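Local coordinates for Alr1585 protein (Nostoc sp., PDB 5C2I) that probably acts as a haem-dependent dye-decolorizing (DyP-type) peroxidase, using hydrogen peroxide to oxidise dyes and related substrates, at residues Q31-K36 and D91-F96; H38-S43 and I154-I159. The protein carries 1 engineered substitution. All blocks are in the same frame, centred on the assembly; numbering follows the deposited sequence.

Contact 1: residues Q31-K36 and D91-F96; sequences QGNILK and DVFANF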
loop_
_atom_site.group_PDB
_atom_site.type_symbol
_atom_site.label_atom_id
_atom_site.label_comp_id
_atom_site.label_asym_id
_atom_site.label_seq_id
_atom_site.Cartn_x
_atom_site.Cartn_y
_atom_site.Cartn_z
ATOM N N GLN A 31 -6.381 36.200 -5.481
ATOM C CA GLN A 31 -6.407 34.941 -4.717
ATOM C C GLN A 31 -5.987 33.742 -5.605
ATOM O O GLN A 31 -6.192 33.736 -6.815
ATOM C CB GLN A 31 -7.803 34.661 -4.160
ATOM C CG GLN A 31 -8.217 35.614 -3.062
ATOM C CD GLN A 31 -9.453 35.144 -2.335
ATOM O OE1 GLN A 31 -9.502 34.012 -1.826
ATOM N NE2 GLN A 31 -10.449 36.000 -2.263
ATOM N N GLY A 32 -5.394 32.737 -4.984
ATOM C CA GLY A 32 -5.096 31.464 -5.622
ATOM C C GLY A 32 -6.333 30.642 -5.956
ATOM O O GLY A 32 -7.469 31.047 -5.664
ATOM N N ASN A 33 -6.099 29.498 -6.615
ATOM C CA ASN A 33 -7.136 28.536 -7.014
ATOM C C ASN A 33 -7.993 28.998 -8.181
ATOM O O ASN A 33 -8.883 28.261 -8.619
ATOM C CB ASN A 33 -8.032 28.164 -5.812
ATOM C CG ASN A 33 -8.795 26.865 -5.994
ATOM O OD1 ASN A 33 -8.301 25.897 -6.580
ATOM N ND2 ASN A 33 -10.004 26.828 -5.443
ATOM N N ILE A 34 -7.691 30.160 -8.736
ATOM C CA ILE A 34 -8.474 30.701 -9.824
ATOM C C ILE A 34 -7.761 30.412 -11.166
ATOM O O ILE A 34 -8.242 29.612 -11.936
ATOM C CB ILE A 34 -8.748 32.196 -9.614
ATOM C CG1 ILE A 34 -9.608 32.390 -8.330
ATOM C CG2 ILE A 34 -9.500 32.790 -10.798
ATOM C CD1 ILE A 34 -9.660 33.845 -7.815
ATOM N N LEU A 35 -6.584 31.020 -11.384
ATOM C CA LEU A 35 -5.801 30.759 -12.583
ATOM C C LEU A 35 -5.232 29.346 -12.649
ATOM O O LEU A 35 -5.030 28.817 -13.753
ATOM C CB LEU A 35 -4.681 31.772 -12.739
ATOM C CG LEU A 35 -5.133 33.224 -12.833
ATOM C CD1 LEU A 35 -3.928 34.130 -13.001
ATOM C CD2 LEU A 35 -6.153 33.448 -13.947
ATOM N N LYS A 36 -4.959 28.766 -11.476
ATOM C CA LYS A 36 -4.490 27.394 -11.376
ATOM C C LYS A 36 -5.044 26.819 -10.102
ATOM O O LYS A 36 -5.015 27.454 -9.045
ATOM C CB LYS A 36 -2.939 27.352 -11.360
ATOM C CG LYS A 36 -2.330 25.948 -11.225
ATOM C CD LYS A 36 -0.881 25.942 -11.717
ATOM C CE LYS A 36 -0.143 24.659 -11.322
ATOM N NZ LYS A 36 -0.906 23.479 -11.840
ATOM N N ASP A 91 2.344 26.384 3.706
ATOM C CA ASP A 91 1.211 26.640 4.586
ATOM C C ASP A 91 -0.037 25.976 3.998
ATOM O O ASP A 91 -0.061 25.598 2.812
ATOM C CB ASP A 91 0.942 28.146 4.655
ATOM C CG ASP A 91 2.074 28.943 5.288
ATOM O OD1 ASP A 91 2.847 28.390 6.096
ATOM O OD2 ASP A 91 2.183 30.142 4.959
ATOM N N VAL A 92 -1.099 25.876 4.802
ATOM C CA VAL A 92 -2.405 25.557 4.250
ATOM C C VAL A 92 -2.747 26.535 3.162
ATOM O O VAL A 92 -2.293 27.688 3.157
ATOM C CB VAL A 92 -3.585 25.585 5.288
ATOM C CG1 VAL A 92 -3.462 24.445 6.263
ATOM C CG2 VAL A 92 -3.692 26.891 6.015
ATOM N N PHE A 93 -3.579 26.088 2.250
ATOM C CA PHE A 93 -4.124 26.938 1.214
ATOM C C PHE A 93 -5.445 27.521 1.697
ATOM O O PHE A 93 -6.256 26.806 2.302
ATOM C CB PHE A 93 -4.378 26.121 -0.072
ATOM C CG PHE A 93 -4.915 26.955 -1.192
ATOM C CD1 PHE A 93 -6.291 27.214 -1.279
ATOM C CD2 PHE A 93 -4.047 27.644 -2.022
ATOM C CE1 PHE A 93 -6.768 28.133 -2.189
ATOM C CE2 PHE A 93 -4.535 28.502 -3.001
ATOM C CZ PHE A 93 -5.894 28.731 -3.084
ATOM N N ALA A 94 -5.705 28.799 1.427
ATOM C CA ALA A 94 -7.016 29.375 1.807
ATOM C C ALA A 94 -7.564 30.372 0.781
ATOM O O ALA A 94 -6.816 31.240 0.277
ATOM C CB ALA A 94 -6.930 30.021 3.184
ATOM N N ASN A 95 -8.877 30.303 0.569
ATOM C CA ASN A 95 -9.636 31.282 -0.188
ATOM C C ASN A 95 -10.715 31.862 0.734
ATOM O O ASN A 95 -11.161 31.220 1.706
ATOM C CB ASN A 95 -10.414 30.659 -1.349
ATOM C CG ASN A 95 -9.618 30.358 -2.591
ATOM O OD1 ASN A 95 -9.773 29.279 -3.176
ATOM N ND2 ASN A 95 -8.827 31.324 -3.073
ATOM N N PHE A 96 -11.187 33.043 0.383
ATOM C CA PHE A 96 -12.359 33.638 1.025
ATOM C C PHE A 96 -13.263 34.246 -0.047
ATOM O O PHE A 96 -12.794 35.039 -0.887
ATOM C CB PHE A 96 -11.932 34.706 2.021
ATOM C CG PHE A 96 -13.076 35.344 2.775
ATOM C CD1 PHE A 96 -13.634 34.710 3.856
ATOM C CD2 PHE A 96 -13.603 36.563 2.375
ATOM C CE1 PHE A 96 -14.730 35.255 4.511
ATOM C CE2 PHE A 96 -14.662 37.143 3.052
ATOM C CZ PHE A 96 -15.217 36.486 4.129
#
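Gln31 grips the backbone of Phe96 with both ends of its amide, as a neighbouring strand would: NE2 donates to Phe96 O at 2.9 Å, almost straight and in the carbonyl plane, while OE1 accepts from Phe96 N. With CG anti to its own carbonyl carbon (chi1 -69°) and the chain extended beyond, glutamine has the length to span this gap.

A second set of hydrogen bonds centres on the Asn95 amide. Its ND2 is shared between Gly32 O, a nearly linear bond of 2.9 Å, and Gln31 OE1 at 3.0 Å, approaching each acceptor from above its carbonyl plane. OE1 thus takes two donors in a buried setting. Asn95 OD1 receives a weak bond from Asn33 ND2; the OD1 of Asn33 accepts from His38 N.

Nonpolar contact comes from Phe93, whose CZ meets Gly32 C edge-on at 3.5 Å and lies equally near Asn33 CB. Gly32, having no side chain, lets the ring edge come up against its backbone.

The loop following helix 24-29 is thereby tied to an outermost strand of the sheet within this chain, 93-98; helix 461-465 packs on Gln31 and Phe96, and strand 150-156 is the next strand inward.

Contact 2: residues H38-S43 and I154-I159; sequences HGRDHS and IADDDI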
loop_
_atom_site.group_PDB
_atom_site.type_symbol
_atom_site.label_atom_id
_atom_site.label_comp_id
_atom_site.label_asym_id
_atom_site.label_seq_id
_atom_site.Cartn_x
_atom_site.Cartn_y
_atom_site.Cartn_z
ATOM N N HIS A 38 -5.630 24.788 -6.636
ATOM C CA HIS A 38 -4.730 24.648 -5.464
ATOM C C HIS A 38 -4.038 23.276 -5.410
ATOM O O HIS A 38 -2.982 23.165 -4.814
ATOM C CB HIS A 38 -5.428 24.993 -4.130
ATOM C CG HIS A 38 -6.589 24.113 -3.773
ATOM N ND1 HIS A 38 -6.445 22.769 -3.482
ATOM C CD2 HIS A 38 -7.898 24.402 -3.578
ATOM C CE1 HIS A 38 -7.623 22.265 -3.159
ATOM N NE2 HIS A 38 -8.523 23.234 -3.206
ATOM N N GLY A 39 -4.632 22.277 -6.033
ATOM C CA GLY A 39 -4.049 20.932 -6.120
ATOM C C GLY A 39 -3.898 20.129 -4.827
ATOM O O GLY A 39 -3.129 19.172 -4.786
ATOM N N ARG A 40 -4.543 20.555 -3.741
ATOM C CA ARG A 40 -4.420 19.849 -2.459
ATOM C C ARG A 40 -5.447 18.729 -2.418
ATOM O O ARG A 40 -6.546 18.835 -2.987
ATOM C CB ARG A 40 -4.611 20.789 -1.256
ATOM C CG ARG A 40 -3.779 22.086 -1.251
ATOM C CD ARG A 40 -2.264 21.902 -1.197
ATOM N NE ARG A 40 -1.653 23.254 -1.183
ATOM C CZ ARG A 40 -1.187 23.900 -0.120
ATOM N NH1 ARG A 40 -1.152 23.359 1.106
ATOM N NH2 ARG A 40 -0.763 25.150 -0.251
ATOM N N ASP A 41 -5.112 17.676 -1.699
ATOM C CA ASP A 41 -5.961 16.476 -1.665
ATOM C C ASP A 41 -7.213 16.575 -0.791
ATOM O O ASP A 41 -8.140 15.804 -0.960
ATOM C CB ASP A 41 -5.145 15.290 -1.174
ATOM C CG ASP A 41 -4.268 14.721 -2.265
ATOM O OD1 ASP A 41 -4.749 14.644 -3.440
ATOM O OD2 ASP A 41 -3.119 14.354 -1.919
ATOM N N HIS A 42 -7.233 17.520 0.115
ATOM C CA HIS A 42 -8.349 17.645 1.054
ATOM C C HIS A 42 -8.716 19.111 1.201
ATOM O O HIS A 42 -7.852 19.991 1.168
ATOM C CB HIS A 42 -7.971 17.084 2.414
ATOM C CG HIS A 42 -7.690 15.629 2.398
ATOM N ND1 HIS A 42 -8.695 14.682 2.438
ATOM C CD2 HIS A 42 -6.525 14.946 2.294
ATOM C CE1 HIS A 42 -8.159 13.476 2.328
ATOM N NE2 HIS A 42 -6.843 13.610 2.248
ATOM N N SER A 43 -10.001 19.365 1.374
ATOM C CA SER A 43 -10.419 20.706 1.622
ATOM C C SER A 43 -11.594 20.746 2.577
ATOM O O SER A 43 -12.280 19.724 2.802
ATOM C CB SER A 43 -10.756 21.383 0.315
ATOM O OG SER A 43 -11.825 20.742 -0.261
ATOM N N ILE A 154 -10.434 26.107 2.948
ATOM C CA ILE A 154 -9.108 25.767 3.442
ATOM C C ILE A 154 -8.711 24.387 2.948
ATOM O O ILE A 154 -9.530 23.473 2.978
ATOM C CB ILE A 154 -9.058 25.751 4.991
ATOM C CG1 ILE A 154 -9.604 27.077 5.544
ATOM C CG2 ILE A 154 -7.609 25.632 5.474
ATOM C CD1 ILE A 154 -11.001 26.945 5.999
ATOM N N ALA A 155 -7.487 24.245 2.437
ATOM C CA ALA A 155 -7.068 23.026 1.807
ATOM C C ALA A 155 -5.627 22.656 2.126
ATOM O O ALA A 155 -4.779 23.516 2.360
ATOM C CB ALA A 155 -7.298 23.105 0.273
ATOM N N ASP A 156 -5.372 21.364 2.155
ATOM C CA ASP A 156 -4.084 20.848 2.510
ATOM C C ASP A 156 -4.032 19.358 2.130
ATOM O O ASP A 156 -5.051 18.700 2.112
ATOM C CB ASP A 156 -3.815 20.968 4.002
ATOM C CG ASP A 156 -2.314 20.977 4.316
ATOM O OD1 ASP A 156 -1.685 22.066 4.202
ATOM O OD2 ASP A 156 -1.728 19.907 4.582
ATOM N N ASP A 157 -2.830 18.854 1.837
ATOM C CA ASP A 157 -2.680 17.405 1.597
ATOM C C ASP A 157 -2.748 16.549 2.869
ATOM O O ASP A 157 -3.118 15.380 2.782
ATOM C CB ASP A 157 -1.357 17.128 0.887
ATOM C CG ASP A 157 -1.355 17.658 -0.561
ATOM O OD1 ASP A 157 -2.373 17.641 -1.241
ATOM O OD2 ASP A 157 -0.275 18.076 -0.992
ATOM N N ASP A 158 -2.367 17.109 4.011
ATOM C CA ASP A 158 -2.344 16.373 5.273
ATOM C C ASP A 158 -3.719 16.596 5.970
ATOM O O ASP A 158 -3.970 17.656 6.524
ATOM C CB ASP A 158 -1.207 16.881 6.149
ATOM C CG ASP A 158 -1.125 16.172 7.533
ATOM O OD1 ASP A 158 -2.108 15.644 8.061
ATOM O OD2 ASP A 158 -0.050 16.229 8.167
ATOM N N ILE A 159 -4.592 15.602 5.885
ATOM C CA ILE A 159 -5.983 15.792 6.391
ATOM C C ILE A 159 -6.015 16.088 7.905
ATOM O O ILE A 159 -6.691 16.985 8.331
ATOM C CB ILE A 159 -6.891 14.598 5.999
ATOM C CG1 ILE A 159 -8.333 14.821 6.422
ATOM C CG2 ILE A 159 -6.415 13.280 6.589
ATOM C CD1 ILE A 159 -8.959 16.114 5.956
HETATM O O HOH W 1 -0.410 19.220 -3.346
HETATM O O HOH W 2 -0.534 20.583 1.505
#
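His42 and Asp156 form an antiparallel hydrogen-bonded pair in which Asp156 N donates to His42 O at 3.0 Å, whereas the return bond from His42 N is weak. Beside it, the non-hydrogen-bonded pair of Ser43 and Ala155 brings the alpha carbons to 4.1 Å, and their small side chains meet CB to CB on the same face of the sheet.

Two imidazole rings are used as flat surfaces. Ile159 CB sits over the centre of the His42 ring, 3.7 Å from its centroid, in a CH-pi contact. The methyl of Ala155 lies over one face of His38, offset toward the rim. His38 is held in turn by its ND1, which accepts from Arg40 N in the ring plane at 2.9 Å.

Past the strand ends, Asp157 OD1 accepts from Asp41 N at 2.8 Å, met nearly along its C-O axis. One water bridges Gly39 O to Asp157 OD2; another joins Arg40 NH1 to Asp157 N. Arg40 CB and CG lie beside Asp156 N, and the bend at chi2 (-63°) turns the rest of the chain, bringing NH1 to Asp156 OD1 in a long salt bridge of 3.4 Å, although NH1 also bonds Asp91 O and NH2 pairs with Glu79. Asp156 OD2 accepts from Asp158 N, an Asx turn leading into helix 159-176, whose N-cap is Asp158. Val160 of a second subunit packs on His42.

Arg40 probably offsets part of this acidic turn's charge. Asp41 OD2 and Asp157 OD1, two acceptors only 3.4 Å apart, would disfavour each other, a cost the Asp41 N bond may help to repay.

Overall arrangement
Contacts 1 and 2 lie about 11 Å apart, centre to centre, within the first DyP dimeric alpha+beta barrel domain, and meet on one antiparallel sheet. Their segments alternate along the chain: 31-36, 38-43, 91-96, 154-159. In the sheet, strand 150-156 runs between 93-98 and 42-50, so contact 2 lies one strand farther inward. Direct bridges join the two: Phe93 N approaches Ala155 O at 2.8 Å, probably a hydrogen bond, and the Phe93 and His38 rings meet. The loop after helix 24-29 is thus tied to strand 93-98 by contact 1, and the start of strand 42-50 to 150-156 by contact 2, uniting parts distant in sequence in one ferredoxin-like half.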